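Alpha-galactosidase (Lactobacillus brevis, PDB 3MI6) probably hydrolyses terminal, non-reducing alpha-D-galactose residues from alpha-D-galactosides, including galactose oligosaccharides, galactomannans and galactolipids. Local coordinates at residues T240-N251 with I297-L308. Residues are numbered along the deposited sequence; the frame is centred on the assembly and turned at random.
Sequences TTDEQGAVFGFN and ILSYTSAGMNQL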
ATOM      1  N   THR D 240       7.156 -12.675   2.870  1.00 29.63           N
ATOM      2  CA  THR D 240       6.799 -14.065   3.071  1.00 31.45           C
ATOM      3  C   THR D 240       5.366 -14.368   2.616  1.00 28.86           C
ATOM      4  O   THR D 240       4.448 -13.578   2.823  1.00 25.55           O
ATOM      5  CB  THR D 240       6.958 -14.456   4.525  1.00 29.87           C
ATOM      6  OG1 THR D 240       8.330 -14.309   4.881  1.00 31.19           O
ATOM      7  CG2 THR D 240       6.532 -15.904   4.729  1.00 29.75           C
ATOM      8  N   THR D 241       5.213 -15.528   1.989  1.00 28.08           N
ATOM      9  CA  THR D 241       3.941 -16.009   1.495  1.00 28.43           C
ATOM     10  C   THR D 241       3.775 -17.486   1.871  1.00 30.82           C
ATOM     11  O   THR D 241       4.530 -18.025   2.679  1.00 33.64           O
ATOM     12  CB  THR D 241       3.871 -15.890  -0.034  1.00 28.18           C
ATOM     13  OG1 THR D 241       4.815 -16.791  -0.615  1.00 36.16           O
ATOM     14  CG2 THR D 241       4.209 -14.501  -0.483  1.00 27.30           C
ATOM     15  N   ASP D 242       2.790 -18.145   1.281  1.00 30.05           N
ATOM     16  CA  ASP D 242       2.572 -19.548   1.552  1.00 29.14           C
ATOM     17  C   ASP D 242       3.598 -20.375   0.825  1.00 32.89           C
ATOM     18  O   ASP D 242       3.774 -21.557   1.138  1.00 33.84           O
ATOM     19  CB  ASP D 242       1.173 -19.969   1.132  1.00 27.45           C
ATOM     20  CG  ASP D 242       0.147 -19.690   2.202  1.00 32.19           C
ATOM     21  OD1 ASP D 242       0.396 -20.041   3.377  1.00 33.19           O
ATOM     22  OD2 ASP D 242      -0.913 -19.121   1.878  1.00 33.89           O
ATOM     23  N   GLU D 243       4.297 -19.756  -0.128  1.00 32.43           N
ATOM     24  CA  GLU D 243       5.254 -20.492  -0.953  1.00 33.54           C
ATOM     25  C   GLU D 243       6.740 -20.369  -0.551  1.00 34.27           C
ATOM     26  O   GLU D 243       7.508 -21.313  -0.777  1.00 32.49           O
ATOM     27  CB  GLU D 243       5.074 -20.110  -2.417  1.00 34.84           C
ATOM     28  CG  GLU D 243       3.720 -20.460  -2.982  1.00 40.75           C
ATOM     29  CD  GLU D 243       3.400 -19.654  -4.243  1.00 57.07           C
ATOM     30  OE1 GLU D 243       3.514 -20.236  -5.352  1.00 57.68           O
ATOM     31  OE2 GLU D 243       3.039 -18.442  -4.127  1.00 56.78           O
ATOM     32  N   GLN D 244       7.127 -19.227   0.035  1.00 32.69           N
ATOM     33  CA  GLN D 244       8.538 -18.854   0.245  1.00 31.20           C
ATOM     34  C   GLN D 244       8.680 -17.870   1.402  1.00 32.40           C
ATOM     35  O   GLN D 244       7.758 -17.088   1.656  1.00 33.49           O
ATOM     36  CB  GLN D 244       9.097 -18.171  -1.016  1.00 31.84           C
ATOM     37  CG  GLN D 244       8.950 -16.622  -1.056  1.00 34.50           C
ATOM     38  CD  GLN D 244       8.791 -16.040  -2.508  1.00 49.94           C
ATOM     39  OE1 GLN D 244       8.791 -16.787  -3.517  1.00 48.95           O
ATOM     40  NE2 GLN D 244       8.649 -14.697  -2.604  1.00 43.57           N
ATOM     41  N   GLY D 245       9.821 -17.890   2.096  1.00 31.95           N
ATOM     42  CA  GLY D 245      10.139 -16.839   3.061  1.00 31.37           C
ATOM     43  C   GLY D 245      10.009 -17.110   4.558  1.00 32.56           C
ATOM     44  O   GLY D 245       9.327 -18.046   5.003  1.00 30.61           O
ATOM     45  N   ALA D 246      10.666 -16.243   5.331  1.00 33.23           N
ATOM     46  CA  ALA D 246      10.837 -16.391   6.782  1.00 30.31           C
ATOM     47  C   ALA D 246       9.595 -16.047   7.571  1.00 31.91           C
ATOM     48  O   ALA D 246       8.914 -15.076   7.275  1.00 33.97           O
ATOM     49  CB  ALA D 246      11.965 -15.516   7.258  1.00 31.01           C
ATOM     50  N   VAL D 247       9.338 -16.822   8.616  1.00 32.48           N
ATOM     51  CA  VAL D 247       8.130 -16.676   9.423  1.00 30.82           C
ATOM     52  C   VAL D 247       8.203 -17.469  10.721  1.00 30.87           C
ATOM     53  O   VAL D 247       8.612 -18.627  10.733  1.00 30.53           O
ATOM     54  CB  VAL D 247       6.881 -17.153   8.678  1.00 31.26           C
ATOM     55  CG1 VAL D 247       7.121 -18.514   7.998  1.00 30.49           C
ATOM     56  CG2 VAL D 247       5.726 -17.239   9.651  1.00 31.75           C
ATOM     57  N   PHE D 248       7.810 -16.829  11.815  1.00 31.18           N
ATOM     58  CA  PHE D 248       7.667 -17.502  13.097  1.00 28.24           C
ATOM     59  C   PHE D 248       6.217 -17.855  13.349  1.00 29.07           C
ATOM     60  O   PHE D 248       5.309 -17.152  12.917  1.00 30.14           O
ATOM     61  CB  PHE D 248       8.156 -16.592  14.203  1.00 29.91           C
ATOM     62  CG  PHE D 248       9.623 -16.340  14.155  1.00 30.40           C
ATOM     63  CD1 PHE D 248      10.124 -15.236  13.491  1.00 28.93           C
ATOM     64  CD2 PHE D 248      10.506 -17.220  14.756  1.00 27.03           C
ATOM     65  CE1 PHE D 248      11.491 -15.002  13.453  1.00 30.85           C
ATOM     66  CE2 PHE D 248      11.863 -16.997  14.706  1.00 28.66           C
ATOM     67  CZ  PHE D 248      12.359 -15.884  14.058  1.00 30.18           C
ATOM     68  N   GLY D 249       6.007 -18.957  14.048  1.00 31.14           N
ATOM     69  CA  GLY D 249       4.671 -19.398  14.397  1.00 29.76           C
ATOM     70  C   GLY D 249       4.593 -19.633  15.882  1.00 29.84           C
ATOM     71  O   GLY D 249       5.494 -20.212  16.467  1.00 31.51           O
ATOM     72  N   PHE D 250       3.516 -19.182  16.500  1.00 30.00           N
ATOM     73  CA  PHE D 250       3.361 -19.342  17.935  1.00 28.84           C
ATOM     74  C   PHE D 250       2.008 -19.943  18.223  1.00 31.20           C
ATOM     75  O   PHE D 250       0.989 -19.411  17.785  1.00 32.41           O
ATOM     76  CB  PHE D 250       3.442 -17.978  18.631  1.00 29.81           C
ATOM     77  CG  PHE D 250       4.686 -17.210  18.316  1.00 29.12           C
ATOM     78  CD1 PHE D 250       4.824 -16.557  17.108  1.00 28.79           C
ATOM     79  CD2 PHE D 250       5.710 -17.133  19.227  1.00 28.89           C
ATOM     80  CE1 PHE D 250       5.963 -15.849  16.817  1.00 28.80           C
ATOM     81  CE2 PHE D 250       6.862 -16.422  18.935  1.00 30.75           C
ATOM     82  CZ  PHE D 250       6.986 -15.781  17.725  1.00 28.40           C
ATOM     83  N   ASN D 251       1.979 -21.048  18.952  1.00 29.57           N
ATOM     84  CA  ASN D 251       0.701 -21.542  19.451  1.00 29.24           C
ATOM     85  C   ASN D 251       0.742 -21.912  20.955  1.00 31.49           C
ATOM     86  O   ASN D 251       1.752 -21.715  21.627  1.00 33.19           O
ATOM     87  CB  ASN D 251       0.154 -22.665  18.565  1.00 27.30           C
ATOM     88  CG  ASN D 251      -1.376 -22.753  18.602  1.00 29.81           C
ATOM     89  OD1 ASN D 251      -2.021 -22.233  19.522  1.00 30.35           O
ATOM     90  ND2 ASN D 251      -1.962 -23.423  17.607  1.00 28.76           N
ATOM     91  N   ILE D 297       3.942 -23.519  21.945  1.00 30.99           N
ATOM     92  CA  ILE D 297       4.611 -24.071  20.744  1.00 31.10           C
ATOM     93  C   ILE D 297       5.274 -22.966  19.917  1.00 28.86           C
ATOM     94  O   ILE D 297       4.620 -22.007  19.539  1.00 30.12           O
ATOM     95  CB  ILE D 297       3.632 -24.808  19.789  1.00 29.73           C
ATOM     96  CG1 ILE D 297       2.696 -25.763  20.539  1.00 29.54           C
ATOM     97  CG2 ILE D 297       4.403 -25.544  18.721  1.00 29.68           C
ATOM     98  CD1 ILE D 297       3.401 -26.820  21.347  1.00 30.61           C
ATOM     99  N   LEU D 298       6.568 -23.107  19.647  1.00 29.52           N
ATOM    100  CA  LEU D 298       7.310 -22.160  18.814  1.00 28.77           C
ATOM    101  C   LEU D 298       7.902 -22.841  17.575  1.00 32.76           C
ATOM    102  O   LEU D 298       8.218 -24.037  17.588  1.00 33.21           O
ATOM    103  CB  LEU D 298       8.433 -21.507  19.603  1.00 30.31           C
ATOM    104  CG  LEU D 298       8.184 -20.099  20.134  1.00 33.60           C
ATOM    105  CD1 LEU D 298       7.037 -20.130  21.139  1.00 36.04           C
ATOM    106  CD2 LEU D 298       9.428 -19.533  20.796  1.00 31.53           C
ATOM    107  N   SER D 299       8.056 -22.074  16.500  1.00 32.70           N
ATOM    108  CA  SER D 299       8.506 -22.633  15.230  1.00 31.44           C
ATOM    109  C   SER D 299       8.942 -21.557  14.240  1.00 30.47           C
ATOM    110  O   SER D 299       8.442 -20.424  14.256  1.00 30.25           O
ATOM    111  CB  SER D 299       7.407 -23.498  14.615  1.00 29.66           C
ATOM    112  OG  SER D 299       7.962 -24.424  13.712  1.00 29.08           O
ATOM    113  N   TYR D 300       9.888 -21.923  13.389  1.00 28.00           N
ATOM    114  CA  TYR D 300      10.373 -21.030  12.368  1.00 29.68           C
ATOM    115  C   TYR D 300      10.640 -21.825  11.102  1.00 32.74           C
ATOM    116  O   TYR D 300      10.842 -23.035  11.148  1.00 32.99           O
ATOM    117  CB  TYR D 300      11.646 -20.324  12.809  1.00 30.04           C
ATOM    118  CG  TYR D 300      12.341 -19.590  11.670  1.00 33.26           C
ATOM    119  CD1 TYR D 300      13.151 -20.274  10.766  1.00 32.78           C
ATOM    120  CD2 TYR D 300      12.185 -18.215  11.499  1.00 32.38           C
ATOM    121  CE1 TYR D 300      13.776 -19.625   9.725  1.00 33.67           C
ATOM    122  CE2 TYR D 300      12.817 -17.545  10.458  1.00 34.14           C
ATOM    123  CZ  TYR D 300      13.613 -18.259   9.573  1.00 36.63           C
ATOM    124  OH  TYR D 300      14.240 -17.609   8.528  1.00 34.43           O
ATOM    125  N   THR D 301      10.623 -21.127   9.973  1.00 31.90           N
ATOM    126  CA  THR D 301      11.054 -21.687   8.705  1.00 32.10           C
ATOM    127  C   THR D 301      11.402 -20.548   7.759  1.00 33.04           C
ATOM    128  O   THR D 301      10.994 -19.412   7.971  1.00 33.46           O
ATOM    129  CB  THR D 301       9.980 -22.573   8.061  1.00 30.00           C
ATOM    130  OG1 THR D 301      10.499 -23.105   6.847  1.00 30.28           O
ATOM    131  CG2 THR D 301       8.760 -21.773   7.735  1.00 29.83           C
ATOM    132  N   SER D 302      12.171 -20.848   6.720  1.00 32.58           N
ATOM    133  CA  SER D 302      12.508 -19.848   5.715  1.00 30.84           C
ATOM    134  C   SER D 302      11.810 -20.235   4.427  1.00 30.93           C
ATOM    135  O   SER D 302      11.923 -19.555   3.397  1.00 31.70           O
ATOM    136  CB  SER D 302      14.014 -19.827   5.479  1.00 34.30           C
ATOM    137  OG  SER D 302      14.704 -19.494   6.668  1.00 38.07           O
ATOM    138  N   ALA D 303      11.089 -21.347   4.494  1.00 27.10           N
ATOM    139  CA  ALA D 303      10.490 -21.922   3.324  1.00 25.97           C
ATOM    140  C   ALA D 303       8.998 -21.574   3.172  1.00 29.96           C
ATOM    141  O   ALA D 303       8.264 -22.232   2.415  1.00 28.75           O
ATOM    142  CB  ALA D 303      10.721 -23.404   3.320  1.00 24.08           C
ATOM    143  N   GLY D 304       8.560 -20.525   3.871  1.00 29.03           N
ATOM    144  CA  GLY D 304       7.189 -20.043   3.729  1.00 31.31           C
ATOM    145  C   GLY D 304       6.122 -20.698   4.592  1.00 30.82           C
ATOM    146  O   GLY D 304       6.364 -21.687   5.297  1.00 30.24           O
HETATM  147  N   MSE D 305       4.916 -20.156   4.522  1.00 31.39           N
HETATM  148  CA  MSE D 305       3.878 -20.527   5.493  1.00 32.30           C
HETATM  149  C   MSE D 305       3.262 -21.923   5.324  1.00 31.68           C
HETATM  150  O   MSE D 305       2.846 -22.546   6.311  1.00 30.60           O
HETATM  151  CB  MSE D 305       2.793 -19.452   5.573  1.00 31.50           C
HETATM  152  CG  MSE D 305       3.337 -18.097   5.998  1.00 34.87           C
HETATM  153 SE   MSE D 305       2.007 -16.666   6.136  1.00 51.96          SE
HETATM  154  CE  MSE D 305       1.619 -16.291   4.255  1.00 29.64           C
ATOM    155  N   ASN D 306       3.202 -22.423   4.095  1.00 31.02           N
ATOM    156  CA  ASN D 306       2.728 -23.784   3.913  1.00 28.89           C
ATOM    157  C   ASN D 306       3.629 -24.695   4.725  1.00 31.24           C
ATOM    158  O   ASN D 306       3.145 -25.569   5.481  1.00 30.35           O
ATOM    159  CB  ASN D 306       2.740 -24.193   2.445  1.00 28.61           C
ATOM    160  CG  ASN D 306       1.403 -23.915   1.729  1.00 30.00           C
ATOM    161  OD1 ASN D 306       0.309 -24.163   2.253  1.00 29.96           O
ATOM    162  ND2 ASN D 306       1.502 -23.427   0.506  1.00 29.75           N
ATOM    163  N   GLN D 307       4.942 -24.466   4.592  1.00 29.28           N
ATOM    164  CA  GLN D 307       5.943 -25.275   5.274  1.00 26.90           C
ATOM    165  C   GLN D 307       5.762 -25.164   6.782  1.00 30.55           C
ATOM    166  O   GLN D 307       5.781 -26.170   7.492  1.00 31.07           O
ATOM    167  CB  GLN D 307       7.357 -24.884   4.847  1.00 28.85           C
ATOM    168  CG  GLN D 307       8.480 -25.624   5.595  1.00 31.28           C
ATOM    169  CD  GLN D 307       8.430 -27.155   5.450  1.00 35.38           C
ATOM    170  OE1 GLN D 307       8.628 -27.901   6.433  1.00 36.61           O
ATOM    171  NE2 GLN D 307       8.168 -27.630   4.229  1.00 30.48           N
ATOM    172  N   LEU D 308       5.539 -23.946   7.268  1.00 30.33           N
ATOM    173  CA  LEU D 308       5.267 -23.740   8.678  1.00 28.19           C
ATOM    174  C   LEU D 308       4.044 -24.522   9.143  1.00 30.85           C
ATOM    175  O   LEU D 308       4.086 -25.172  10.181  1.00 32.06           O
ATOM    176  CB  LEU D 308       5.095 -22.261   8.987  1.00 28.38           C
ATOM    177  CG  LEU D 308       4.927 -21.942  10.470  1.00 27.22           C
ATOM    178  CD1 LEU D 308       6.247 -22.096  11.211  1.00 28.75           C
ATOM    179  CD2 LEU D 308       4.404 -20.538  10.620  1.00 28.91           C
TER
HETATM  180  O   HOH W   1       5.977 -23.531   1.810  1.00 30.31           O
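Tyr300 and Phe248 meet as a non-hydrogen-bonded pair where antiparallel strands 247-251 and 297-301 run side by side in the large N-terminal beta-sheet. The tyrosine side chain follows the neighbouring strand because chi1 (169°) turns CG away from the backbone N. Its CB lies 3.8 Å from Phe248 CE2, CG is 4.0 Å from Val247 O, CD2 sits over one face of the Phe248 ring toward its rim, CE2 and CZ each lie 3.9 Å from Ala246 CB, and OH passes that methyl before sharing a hydrogen bond with Ser302 OG (2.7 Å). The two ring planes stand oblique, at 58°. Replacing Phe248 with an alanine would probably leave Tyr300 CD2 without the ring face it rests on and open a gap toward Tyr36 and Leu186. On the other sheet face, Val247 CG2 packs against Leu308 CD2 at 3.7 Å, joining the strand to helix 305-319. There, Met305 N donates a nearly straight bond to Thr241 O (2.8 Å, 169°), and Asn306 N reaches Asp242 O. Asp242 OD1, beside Met305 CB, forms a salt bridge with Arg640. First-turn N-H groups that lack helical carbonyls are thus satisfied by the loop, consistent with its setting where the helix begins beside the apolar sheet.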